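Aminopeptidase N family protein (Idiomarina loihiensis L2TR, PDB 4FGM) binds a zinc ion and is probably a metallopeptidase of the M61 family, to which aminopeptidase activity is generally assigned. Local coordinates at residues 198-201 with 202-206; 383-386 with 387-391; 491-495 with 496-500; 438-441 with 442-446. All coordinates share one frame; numbering follows the deposited sequence.

How the contacts relate
Contacts 1, 2 and 4 each lie within a single helix, with backbone i to i+4 hydrogen bonds, whereas contact 3 is a beta hairpin far from the zinc site. Contact 2 is the core case, almost wholly buried and dominated by aliphatic side chains. Contacts 1 and 4 are partly buried and differ in their outer faces: an arginine-aspartate pair tied to neighbouring residues in contact 1, a solvent face with two aspartates, a lysine and a tyrosine in contact 4. Helices 378-394 and 437-445 pack directly, S386 CB lying 3.3 Å from F439 CZ and I383 CD1 3.7 Å from L444 CD1. Contacts 1 and 3 touch none of the others; in contact 3 a water joins the polar face.

Contact 1: residues 198-201 with 202-206; sequences SRIT and ADLAK
S198 and A202 open this helical turn with a backbone bond, A202 N to S198 O at 2.9 Å, and the methyl group of A202 rests against the same carbonyl. At R199 the backbone bond from D203 N to R199 O is joined by a side-chain link. CG stands anti to the main-chain nitrogen (chi1 -170°) and the chain then bends at chi2, which carries R199 NE forward along the helix to 3.4 Å from D203 OD2. This is a weak hydrogen bond within a salt bridge: OD2 lies at the edge of the guanidinium, in its plane, while the carboxylate is turned 73° from it. Both groups have further partners, for NH1 and NH2 donate to the carbonyls of Q257 and Y258, and OD2 also bonds the hydroxyl of Y264. Three partners, the carboxylate among them only weakly, thus restrict the turning of the guanidinium. Helix 197-215 is the crossover helix of a beta-alpha-beta unit, linking strand 183-190 to the parallel strand 222-230. I200 faces inward: its O receives L204 N at 2.9 Å, and its CG2 meets L204 CD1 at 4.2 Å, a loose apolar pair backed by F267 and C271 of helix 262-277. T201, buried against E176 and F178 of strand 174-180, accepts A205 N at 2.9 Å through its O, with A205 CB beside that carbonyl.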
loop_
_atom_site.group_PDB
_atom_site.type_symbol
_atom_site.label_atom_id
_atom_site.label_comp_id
_atom_site.label_asym_id
_atom_site.label_seq_id
_atom_site.Cartn_x
_atom_site.Cartn_y
_atom_site.Cartn_z
ATOM N N SER A 198 -11.502 -20.410 8.537
ATOM C CA SER A 198 -10.607 -21.550 8.674
ATOM C C SER A 198 -9.759 -21.667 7.427
ATOM O O SER A 198 -8.548 -21.836 7.501
ATOM C CB SER A 198 -11.394 -22.846 8.874
ATOM O OG SER A 198 -12.047 -22.848 10.130
ATOM N N ARG A 199 -10.400 -21.558 6.272
ATOM C CA ARG A 199 -9.687 -21.680 5.006
ATOM C C ARG A 199 -8.707 -20.531 4.774
ATOM O O ARG A 199 -7.554 -20.768 4.419
ATOM C CB ARG A 199 -10.696 -21.774 3.858
ATOM C CG ARG A 199 -10.115 -22.134 2.508
ATOM C CD ARG A 199 -9.699 -20.908 1.734
ATOM N NE ARG A 199 -9.367 -21.215 0.341
ATOM C CZ ARG A 199 -10.228 -21.681 -0.563
ATOM N NH1 ARG A 199 -11.496 -21.907 -0.236
ATOM N NH2 ARG A 199 -9.822 -21.910 -1.805
ATOM N N ILE A 200 -9.154 -19.294 4.984
ATOM C CA ILE A 200 -8.294 -18.124 4.789
ATOM C C ILE A 200 -7.117 -18.175 5.758
ATOM O O ILE A 200 -5.977 -17.902 5.407
ATOM C CB ILE A 200 -9.088 -16.807 5.017
ATOM C CG1 ILE A 200 -10.179 -16.672 3.952
ATOM C CG2 ILE A 200 -8.166 -15.611 4.953
ATOM C CD1 ILE A 200 -11.162 -15.544 4.220
ATOM N N THR A 201 -7.415 -18.545 6.989
ATOM C CA THR A 201 -6.417 -18.642 8.030
ATOM C C THR A 201 -5.397 -19.729 7.698
ATOM O O THR A 201 -4.197 -19.563 7.929
ATOM C CB THR A 201 -7.122 -18.896 9.378
ATOM O OG1 THR A 201 -7.036 -17.708 10.176
ATOM C CG2 THR A 201 -6.530 -20.072 10.105
ATOM N N ALA A 202 -5.877 -20.836 7.140
ATOM C CA ALA A 202 -4.998 -21.931 6.754
ATOM C C ALA A 202 -4.045 -21.448 5.660
ATOM O O ALA A 202 -2.861 -21.793 5.669
ATOM C CB ALA A 202 -5.814 -23.115 6.258
ATOM N N ASP A 203 -4.552 -20.653 4.715
ATOM C CA ASP A 203 -3.686 -20.138 3.660
ATOM C C ASP A 203 -2.691 -19.114 4.217
ATOM O O ASP A 203 -1.523 -19.091 3.807
ATOM C CB ASP A 203 -4.504 -19.507 2.526
ATOM C CG ASP A 203 -5.235 -20.541 1.690
ATOM O OD1 ASP A 203 -4.782 -21.706 1.664
ATOM O OD2 ASP A 203 -6.250 -20.188 1.052
ATOM N N LEU A 204 -3.144 -18.270 5.146
ATOM C CA LEU A 204 -2.250 -17.276 5.731
ATOM C C LEU A 204 -1.113 -17.980 6.479
ATOM O O LEU A 204 0.041 -17.526 6.450
ATOM C CB LEU A 204 -3.013 -16.337 6.673
ATOM C CG LEU A 204 -3.983 -15.351 5.997
ATOM C CD1 LEU A 204 -4.695 -14.498 7.053
ATOM C CD2 LEU A 204 -3.205 -14.458 5.017
ATOM N N ALA A 205 -1.439 -19.091 7.136
ATOM C CA ALA A 205 -0.436 -19.855 7.869
ATOM C C ALA A 205 0.661 -20.283 6.898
ATOM O O ALA A 205 1.847 -20.199 7.217
ATOM C CB ALA A 205 -1.065 -21.084 8.525
ATOM N N LYS A 206 0.263 -20.737 5.713
ATOM C CA LYS A 206 1.229 -21.157 4.707
ATOM C C LYS A 206 2.090 -19.985 4.262
ATOM O O LYS A 206 3.323 -20.067 4.277
ATOM C CB LYS A 206 0.523 -21.784 3.493
ATOM C CG LYS A 206 0.337 -23.287 3.614
ATOM C CD LYS A 206 -0.068 -23.940 2.296
ATOM C CE LYS A 206 -1.567 -23.874 2.057
ATOM N NZ LYS A 206 -1.949 -24.588 0.803
#

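Contact 2: residues 383-386 with 387-391; sequences IALS and LDLML
I383 and L387 begin the ladder of backbone hydrogen bonds, L387 N reaching I383 O at 2.9 Å with a nearly straight N-H...O angle of 170°. D388 N to A384 O and L389 N to L385 O continue it, and the shortest, M390 N to S386 O at 2.7 Å, meets its carbonyl almost head-on.

Apolar pairs one turn apart flank this ladder on two sides of the helix. I383 and L387 lie side by side and point the same way, CG2 of I383 approaching CD1 of L387 at 4.2 Å. L385 and L389 instead meet at a slant: a chi1 of 166° sets L385 CG beside its own carbonyl carbon, which swings CD1 forward to 3.9 Å from L389 CD2. The labelled selenomethionine M390 lays its CG beside the backbone carbonyl of S386, 3.2 Å from S386 O, with the selenium farther from the same oxygen.

The few polar ends find partners both within the helix and outside it. S386 OG bonds the carbonyl of L382 one turn earlier. D388, buried, turns its carboxylate away from these pairs: OD2 bonds the hydroxyl of Y312, and OD1 takes R392 in a salt bridge together with the backbone nitrogen of L401.

A384, a small residue, meets M309 and Y312 of helix 308-320. Helix 378-394 thus packs against the helix that directly follows the zinc ligand E307, in a catalytic domain whose HExxH motif, with E307 as third ligand, is that of a gluzincin-type metallopeptidase.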
loop_
_atom_site.group_PDB
_atom_site.type_symbol
_atom_site.label_atom_id
_atom_site.label_comp_id
_atom_site.label_asym_id
_atom_site.label_seq_id
_atom_site.Cartn_x
_atom_site.Cartn_y
_atom_site.Cartn_z
ATOM N N ILE A 383 12.651 -4.625 -11.134
ATOM C CA ILE A 383 14.062 -4.599 -10.779
ATOM C C ILE A 383 14.328 -5.847 -9.943
ATOM O O ILE A 383 15.288 -6.579 -10.182
ATOM C CB ILE A 383 14.406 -3.354 -9.939
ATOM C CG1 ILE A 383 14.409 -2.111 -10.832
ATOM C CG2 ILE A 383 15.747 -3.554 -9.230
ATOM C CD1 ILE A 383 14.806 -0.833 -10.113
ATOM N N ALA A 384 13.461 -6.085 -8.961
ATOM C CA ALA A 384 13.592 -7.251 -8.090
ATOM C C ALA A 384 13.568 -8.527 -8.925
ATOM O O ALA A 384 14.338 -9.450 -8.678
ATOM C CB ALA A 384 12.455 -7.273 -7.054
ATOM N N LEU A 385 12.675 -8.575 -9.911
ATOM C CA LEU A 385 12.565 -9.737 -10.788
ATOM C C LEU A 385 13.889 -9.969 -11.498
ATOM O O LEU A 385 14.371 -11.099 -11.590
ATOM C CB LEU A 385 11.483 -9.516 -11.844
ATOM C CG LEU A 385 11.504 -10.507 -13.013
ATOM C CD1 LEU A 385 10.948 -11.852 -12.558
ATOM C CD2 LEU A 385 10.691 -9.950 -14.172
ATOM N N SER A 386 14.467 -8.883 -12.002
ATOM C CA SER A 386 15.730 -8.948 -12.722
ATOM C C SER A 386 16.850 -9.477 -11.832
ATOM O O SER A 386 17.566 -10.401 -12.214
ATOM C CB SER A 386 16.106 -7.563 -13.252
ATOM O OG SER A 386 15.073 -7.027 -14.062
ATOM N N LEU A 387 16.993 -8.894 -10.646
ATOM C CA LEU A 387 18.033 -9.317 -9.714
ATOM C C LEU A 387 17.909 -10.794 -9.351
ATOM O O LEU A 387 18.905 -11.516 -9.306
ATOM C CB LEU A 387 17.984 -8.470 -8.439
ATOM C CG LEU A 387 18.342 -6.986 -8.543
ATOM C CD1 LEU A 387 18.123 -6.317 -7.191
ATOM C CD2 LEU A 387 19.793 -6.827 -8.980
ATOM N N ASP A 388 16.689 -11.247 -9.098
ATOM C CA ASP A 388 16.480 -12.641 -8.736
ATOM C C ASP A 388 16.955 -13.563 -9.860
ATOM O O ASP A 388 17.642 -14.552 -9.618
ATOM C CB ASP A 388 14.999 -12.894 -8.436
ATOM C CG ASP A 388 14.780 -14.101 -7.541
ATOM O OD1 ASP A 388 15.777 -14.697 -7.079
ATOM O OD2 ASP A 388 13.609 -14.450 -7.290
ATOM N N LEU A 389 16.590 -13.232 -11.091
ATOM C CA LEU A 389 16.981 -14.034 -12.242
ATOM C C LEU A 389 18.478 -13.931 -12.526
ATOM O O LEU A 389 19.136 -14.933 -12.805
ATOM C CB LEU A 389 16.168 -13.606 -13.466
ATOM C CG LEU A 389 14.900 -14.419 -13.777
ATOM C CD1 LEU A 389 14.289 -15.003 -12.519
ATOM C CD2 LEU A 389 13.909 -13.531 -14.500
HETATM N N MSE A 390 19.014 -12.720 -12.444
HETATM C CA MSE A 390 20.430 -12.504 -12.691
HETATM C C MSE A 390 21.313 -13.211 -11.663
HETATM O O MSE A 390 22.282 -13.878 -12.024
HETATM C CB MSE A 390 20.732 -11.013 -12.699
HETATM C CG MSE A 390 20.245 -10.311 -13.951
HETATM SE SE MSE A 390 20.518 -8.407 -13.873
HETATM C CE MSE A 390 22.397 -8.324 -14.333
ATOM N N LEU A 391 20.973 -13.062 -10.388
ATOM C CA LEU A 391 21.727 -13.692 -9.314
ATOM C C LEU A 391 21.698 -15.214 -9.451
ATOM O O LEU A 391 22.670 -15.894 -9.128
ATOM C CB LEU A 391 21.146 -13.280 -7.956
ATOM C CG LEU A 391 21.776 -12.105 -7.198
ATOM C CD1 LEU A 391 22.351 -11.076 -8.146
ATOM C CD2 LEU A 391 20.718 -11.482 -6.308
#

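Contact 3: residues 491-495 with 496-500; sequences YKASP and QGLDV
K492 and D499 form an antiparallel hydrogen-bonded pair, K492 N to D499 O at 2.7 Å and D499 N to K492 O at 2.8 Å. A second such pair, S494 with G497, closes a type I turn through P495 and Q496, giving a two-residue beta hairpin. G497 N approaches S494 O from well above the carbonyl plane, and the backbone angles of G497 would jam any CB against the preceding carbonyl. With chi1 at 73°, S494 OG sits between its own main-chain nitrogen and carbonyl carbon, where it accepts Q496 N at 3.2 Å in an ST turn. OG also donates to a water that in turn donates to K492 O (2.6 Å) and D499 OD2 (2.9 Å), joining the two strands on the face of K492, S494 and D499. Were S494 replaced by an alanine, Q496 N would probably lose this acceptor and the water one of its three partners. On the face of Y491, A493 and L498, the packing is apolar: L498 CD2 wedges 3.5 Å from A493 CB and 4.1 Å from Y491 CE1, while CD1 lies over one face of the tyrosine ring. V533 of helix 533-537 meets both Y491 and L498, and strand 497-503 pairs antiparallel with strand 519-523, L498 bonding I520 and V500 bonding G517 and D518 just before that strand, in a sheet consistent with a PDZ-like domain.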
loop_
_atom_site.group_PDB
_atom_site.type_symbol
_atom_site.label_atom_id
_atom_site.label_comp_id
_atom_site.label_asym_id
_atom_site.label_seq_id
_atom_site.Cartn_x
_atom_site.Cartn_y
_atom_site.Cartn_z
ATOM N N TYR A 491 -10.937 5.057 -19.736
ATOM C CA TYR A 491 -12.245 5.645 -19.539
ATOM C C TYR A 491 -13.170 4.761 -18.728
ATOM O O TYR A 491 -12.936 3.561 -18.576
ATOM C CB TYR A 491 -12.883 5.959 -20.894
ATOM C CG TYR A 491 -13.050 4.767 -21.812
ATOM C CD1 TYR A 491 -14.152 3.914 -21.699
ATOM C CD2 TYR A 491 -12.094 4.478 -22.788
ATOM C CE1 TYR A 491 -14.294 2.799 -22.537
ATOM C CE2 TYR A 491 -12.224 3.370 -23.625
ATOM C CZ TYR A 491 -13.321 2.538 -23.498
ATOM O OH TYR A 491 -13.446 1.449 -24.332
ATOM N N LYS A 492 -14.217 5.381 -18.203
ATOM C CA LYS A 492 -15.229 4.697 -17.419
ATOM C C LYS A 492 -16.517 4.794 -18.239
ATOM O O LYS A 492 -17.077 5.885 -18.402
ATOM C CB LYS A 492 -15.388 5.391 -16.059
ATOM C CG LYS A 492 -16.619 4.993 -15.263
ATOM C CD LYS A 492 -16.708 3.495 -15.065
ATOM C CE LYS A 492 -17.987 3.131 -14.326
ATOM N NZ LYS A 492 -18.476 1.778 -14.715
ATOM N N ALA A 493 -16.966 3.656 -18.765
ATOM C CA ALA A 493 -18.174 3.602 -19.590
ATOM C C ALA A 493 -19.454 3.395 -18.798
ATOM O O ALA A 493 -19.477 2.671 -17.810
ATOM C CB ALA A 493 -18.042 2.502 -20.631
ATOM N N SER A 494 -20.522 4.033 -19.255
ATOM C CA SER A 494 -21.827 3.929 -18.616
ATOM C C SER A 494 -22.839 4.280 -19.694
ATOM O O SER A 494 -22.468 4.699 -20.784
ATOM C CB SER A 494 -21.949 4.932 -17.463
ATOM O OG SER A 494 -22.102 6.252 -17.966
ATOM N N PRO A 495 -24.133 4.121 -19.405
ATOM C CA PRO A 495 -25.158 4.443 -20.400
ATOM C C PRO A 495 -25.107 5.922 -20.798
ATOM O O PRO A 495 -25.546 6.306 -21.885
ATOM C CB PRO A 495 -26.454 4.097 -19.678
ATOM C CG PRO A 495 -26.043 3.022 -18.724
ATOM C CD PRO A 495 -24.740 3.548 -18.194
ATOM N N GLN A 496 -24.564 6.746 -19.909
ATOM C CA GLN A 496 -24.478 8.175 -20.154
ATOM C C GLN A 496 -23.278 8.576 -21.014
ATOM O O GLN A 496 -23.184 9.716 -21.466
ATOM C CB GLN A 496 -24.445 8.929 -18.818
ATOM C CG GLN A 496 -25.768 8.938 -18.052
ATOM C CD GLN A 496 -26.113 7.596 -17.408
ATOM O OE1 GLN A 496 -27.168 7.016 -17.681
ATOM N NE2 GLN A 496 -25.228 7.104 -16.543
ATOM N N GLY A 497 -22.365 7.642 -21.251
ATOM C CA GLY A 497 -21.204 7.966 -22.056
ATOM C C GLY A 497 -19.917 7.382 -21.504
ATOM O O GLY A 497 -19.935 6.569 -20.585
ATOM N N LEU A 498 -18.793 7.809 -22.071
ATOM C CA LEU A 498 -17.481 7.332 -21.652
ATOM C C LEU A 498 -16.730 8.452 -20.928
ATOM O O LEU A 498 -16.276 9.403 -21.566
ATOM C CB LEU A 498 -16.672 6.893 -22.880
ATOM C CG LEU A 498 -17.341 6.001 -23.936
ATOM C CD1 LEU A 498 -16.357 5.738 -25.070
ATOM C CD2 LEU A 498 -17.802 4.693 -23.308
ATOM N N ASP A 499 -16.615 8.353 -19.605
ATOM C CA ASP A 499 -15.892 9.366 -18.839
ATOM C C ASP A 499 -14.389 9.113 -18.942
ATOM O O ASP A 499 -13.886 8.089 -18.484
ATOM C CB ASP A 499 -16.341 9.355 -17.375
ATOM C CG ASP A 499 -17.596 10.183 -17.151
ATOM O OD1 ASP A 499 -17.538 11.418 -17.340
ATOM O OD2 ASP A 499 -18.643 9.603 -16.798
ATOM N N VAL A 500 -13.676 10.048 -19.556
ATOM C CA VAL A 500 -12.239 9.907 -19.744
ATOM C C VAL A 500 -11.428 10.086 -18.451
ATOM O O VAL A 500 -11.540 11.100 -17.752
ATOM C CB VAL A 500 -11.745 10.898 -20.832
ATOM C CG1 VAL A 500 -10.258 10.726 -21.070
ATOM C CG2 VAL A 500 -12.511 10.650 -22.126
HETATM O O HOH W 1 -19.104 6.725 -17.071
#

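Contact 4: residues 438-441 with 442-446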
loop_
_atom_site.group_PDB
_atom_site.type_symbol
_atom_site.label_atom_id
_atom_site.label_comp_id
_atom_site.label_asym_id
_atom_site.label_seq_id
_atom_site.Cartn_x
_atom_site.Cartn_y
_atom_site.Cartn_z
ATOM N N ASP A 438 26.340 -2.377 -13.302
ATOM C CA ASP A 438 25.878 -1.571 -14.429
ATOM C C ASP A 438 24.371 -1.640 -14.594
ATOM O O ASP A 438 23.717 -0.624 -14.828
ATOM C CB ASP A 438 26.564 -1.996 -15.732
ATOM C CG ASP A 438 28.032 -1.624 -15.760
ATOM O OD1 ASP A 438 28.404 -0.635 -15.093
ATOM O OD2 ASP A 438 28.808 -2.310 -16.457
ATOM N N PHE A 439 23.814 -2.836 -14.465
ATOM C CA PHE A 439 22.380 -2.994 -14.609
ATOM C C PHE A 439 21.591 -2.195 -13.576
ATOM O O PHE A 439 20.708 -1.414 -13.930
ATOM C CB PHE A 439 21.985 -4.459 -14.481
ATOM C CG PHE A 439 20.568 -4.644 -14.045
ATOM C CD1 PHE A 439 19.516 -4.431 -14.932
ATOM C CD2 PHE A 439 20.279 -4.965 -12.724
ATOM C CE1 PHE A 439 18.189 -4.520 -14.503
ATOM C CE2 PHE A 439 18.958 -5.058 -12.281
ATOM C CZ PHE A 439 17.910 -4.839 -13.174
ATOM N N LEU A 440 21.906 -2.410 -12.300
ATOM C CA LEU A 440 21.207 -1.742 -11.212
ATOM C C LEU A 440 21.323 -0.216 -11.243
ATOM O O LEU A 440 20.357 0.481 -10.930
ATOM C CB LEU A 440 21.685 -2.290 -9.860
ATOM C CG LEU A 440 20.785 -1.952 -8.657
ATOM C CD1 LEU A 440 19.417 -2.585 -8.843
ATOM C CD2 LEU A 440 21.410 -2.457 -7.374
ATOM N N LYS A 441 22.489 0.306 -11.616
ATOM C CA LYS A 441 22.663 1.757 -11.695
ATOM C C LYS A 441 21.765 2.350 -12.780
ATOM O O LYS A 441 21.206 3.433 -12.609
ATOM C CB LYS A 441 24.117 2.130 -11.998
ATOM C CG LYS A 441 25.025 2.187 -10.792
ATOM C CD LYS A 441 26.400 2.686 -11.195
ATOM C CE LYS A 441 27.388 2.608 -10.049
ATOM N NZ LYS A 441 28.758 2.973 -10.508
ATOM N N ASP A 442 21.635 1.650 -13.904
ATOM C CA ASP A 442 20.787 2.136 -14.989
ATOM C C ASP A 442 19.328 1.994 -14.588
ATOM O O ASP A 442 18.512 2.870 -14.867
ATOM C CB ASP A 442 21.041 1.360 -16.290
ATOM C CG ASP A 442 22.430 1.610 -16.861
ATOM O OD1 ASP A 442 23.011 2.680 -16.576
ATOM O OD2 ASP A 442 22.935 0.741 -17.606
ATOM N N ALA A 443 19.013 0.887 -13.921
ATOM C CA ALA A 443 17.653 0.619 -13.473
ATOM C C ALA A 443 17.218 1.652 -12.443
ATOM O O ALA A 443 16.055 2.055 -12.401
ATOM C CB ALA A 443 17.571 -0.781 -12.867
ATOM N N LEU A 444 18.174 2.083 -11.630
ATOM C CA LEU A 444 17.930 3.037 -10.559
ATOM C C LEU A 444 17.987 4.525 -10.908
ATOM O O LEU A 444 17.192 5.314 -10.389
ATOM C CB LEU A 444 18.914 2.767 -9.413
ATOM C CG LEU A 444 18.491 1.974 -8.168
ATOM C CD1 LEU A 444 17.734 0.712 -8.536
ATOM C CD2 LEU A 444 19.738 1.643 -7.367
ATOM N N TYR A 445 18.909 4.914 -11.780
ATOM C CA TYR A 445 19.063 6.330 -12.099
ATOM C C TYR A 445 18.765 6.774 -13.531
ATOM O O TYR A 445 18.677 7.965 -13.798
ATOM C CB TYR A 445 20.468 6.771 -11.676
ATOM C CG TYR A 445 20.739 6.457 -10.217
ATOM C CD1 TYR A 445 20.113 7.181 -9.201
ATOM C CD2 TYR A 445 21.555 5.385 -9.854
ATOM C CE1 TYR A 445 20.288 6.842 -7.857
ATOM C CE2 TYR A 445 21.737 5.033 -8.508
ATOM C CZ TYR A 445 21.100 5.767 -7.516
ATOM O OH TYR A 445 21.264 5.423 -6.192
ATOM N N ASN A 446 18.615 5.832 -14.452
ATOM C CA ASN A 446 18.289 6.199 -15.826
ATOM C C ASN A 446 16.770 6.191 -16.012
ATOM O O ASN A 446 16.025 5.707 -15.152
ATOM C CB ASN A 446 18.929 5.234 -16.831
ATOM C CG ASN A 446 20.412 5.500 -17.043
ATOM O OD1 ASN A 446 20.944 6.531 -16.626
ATOM N ND2 ASN A 446 21.083 4.569 -17.711
#
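L440 and L444 make the tight side of the last turns of helix 437-445, a short amphipathic helix that ends as N446 leaves helical backbone angles. L440 CG, trans to N (chi1 -165°), sends its CD1 toward the next turn, where it comes within 3.7 Å of L444 CD1, the two side chains crossing at an angle. L444 N bonds L440 O at 2.8 Å. Next to them A443 CB stands 4.0 Å above one face of the F439 ring, offset toward its rim, while A443 N donates to F439 O in the carbonyl plane. This apolar side is shared with I383 of helix 378-394, I425 of helix 423-429 and the loop residue L450.

The looser side faces solvent: D438, K441 and Y445 are exposed and D442 partly so. D442 N bonds D438 O at 3.2 Å, but D442 OD2 also lies 3.2 Å from that carbonyl oxygen, two acceptors that do not bond. D442 also touches E448, and nearby carboxylates could raise its pKa slightly. Replacing D442 with an alanine would probably leave the D438 carbonyl less covered and remove the side-chain contact with E448. At the helix end, Y445 N bonds K441 O, Y445 OH reaches E301 OE2, and CD2 of the Y445 ring lies 3.4 Å from K441 O in an oblique approach.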